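Side-chain contact in Glyoxalase/bleomycin resistance protein/dioxygenase (Nocardioides sp., PDB 4MYM), which is of uncharacterised function but is probably a metalloprotein of the glyoxalase/bleomycin resistance/dioxygenase superfamily: residues Glu104-Ser107 with Pro108-Asp112. Residues are numbered along the deposited sequence; the frame is centred on the assembly and turned at random.
Sequences ELSS and PVEID
E110 reaches back from the first turn of helix 108-120 to L105 and S106, beside the S107 N-cap of that helix, at the strand-to-helix connection of a βαβββ module, the repeating unit of the glyoxalase/bleomycin resistance fold. S107 is the N-cap residue: its OG accepts from E110 N at 3.3 Å with an N-H...O angle of 155°, and more weakly from V109 N. One hydroxyl oxygen thus engages two amides of the helix's first turn.

The side chain of E110 can be followed outward. E110 CB lies 3.4 Å from the carbonyl O of S107. With CG anti to the backbone N (chi1 -167°) and the chain extended beyond it, the carboxylate is carried back over the preceding loop. On the way, E110 CG packs 3.8 Å from CD1 of L105, the two side chains crossing at about a right angle. CD continues over the same leucine, near its CB and CD1, and OE2 stays beside its methyl groups. E110 OE1 receives a weak hydrogen bond from S106 N, long at 3.4 Å but fairly straight at 154°.

L105 also joins this turn to the sheet: its backbone bonds to F152 of strand 147-154, and its CD1 meets CD1 of I111 at 3.7 Å. I111 is buried, its side chain touching A153 of that strand and I139 of strand 136-142. A water donates to E110 OE1 over 2.8 Å and is hydrogen-bonded to S106 OG, 2.9 Å away.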
# COMPACT_ATOMS: atom_id res chain seq x y z
N GLU A 104 10.88 4.24 -5.01
CA GLU A 104 11.63 4.72 -6.14
C GLU A 104 12.92 5.34 -5.60
O GLU A 104 12.87 6.17 -4.71
CB GLU A 104 10.88 5.78 -6.93
CG GLU A 104 11.70 6.26 -8.12
CD GLU A 104 10.98 7.22 -9.04
OE1 GLU A 104 9.75 7.44 -8.88
OE2 GLU A 104 11.66 7.76 -9.94
N LEU A 105 14.06 4.92 -6.14
CA LEU A 105 15.35 5.56 -5.82
C LEU A 105 15.77 6.49 -6.97
O LEU A 105 15.19 6.47 -8.05
CB LEU A 105 16.41 4.51 -5.55
CG LEU A 105 16.14 3.52 -4.40
CD1 LEU A 105 17.41 2.76 -4.07
CD2 LEU A 105 15.62 4.21 -3.14
N SER A 106 16.79 7.31 -6.72
CA SER A 106 17.16 8.39 -7.63
C SER A 106 18.15 8.02 -8.73
O SER A 106 18.39 8.83 -9.60
CB SER A 106 17.73 9.56 -6.83
OG SER A 106 16.78 9.98 -5.87
N SER A 107 18.74 6.83 -8.68
CA SER A 107 19.62 6.39 -9.77
C SER A 107 19.81 4.87 -9.74
O SER A 107 19.74 4.28 -8.67
CB SER A 107 20.99 7.06 -9.67
OG SER A 107 21.94 6.19 -9.07
N PRO A 108 20.07 4.26 -10.90
CA PRO A 108 20.32 2.81 -11.00
C PRO A 108 21.44 2.31 -10.12
O PRO A 108 21.38 1.22 -9.59
CB PRO A 108 20.66 2.62 -12.48
CG PRO A 108 19.89 3.69 -13.16
CD PRO A 108 19.93 4.87 -12.23
N VAL A 109 22.46 3.14 -9.93
CA VAL A 109 23.61 2.74 -9.16
C VAL A 109 23.28 2.70 -7.66
O VAL A 109 23.86 1.90 -6.91
CB VAL A 109 24.81 3.64 -9.54
CG1 VAL A 109 25.50 4.21 -8.33
CG2 VAL A 109 25.77 2.86 -10.43
N GLU A 110 22.34 3.53 -7.23
CA GLU A 110 21.85 3.47 -5.86
C GLU A 110 21.13 2.14 -5.53
O GLU A 110 21.12 1.70 -4.35
CB GLU A 110 20.91 4.66 -5.55
CG GLU A 110 20.64 4.81 -4.06
CD GLU A 110 19.72 5.98 -3.72
OE1 GLU A 110 19.42 6.80 -4.60
OE2 GLU A 110 19.32 6.06 -2.54
N ILE A 111 20.54 1.53 -6.55
CA ILE A 111 19.89 0.21 -6.41
C ILE A 111 20.92 -0.83 -5.91
O ILE A 111 20.69 -1.52 -4.92
CB ILE A 111 19.23 -0.24 -7.73
CG1 ILE A 111 18.10 0.72 -8.12
CG2 ILE A 111 18.70 -1.68 -7.65
CD1 ILE A 111 16.90 0.74 -7.17
N ASP A 112 22.08 -0.89 -6.56
CA ASP A 112 23.10 -1.86 -6.16
C ASP A 112 23.61 -1.59 -4.76
O ASP A 112 23.88 -2.52 -4.02
CB ASP A 112 24.25 -1.88 -7.17
CG ASP A 112 23.79 -2.28 -8.56
OD1 ASP A 112 23.14 -1.45 -9.24
OD2 ASP A 112 24.07 -3.42 -9.00
O HOH W 1 17.12 8.02 -3.71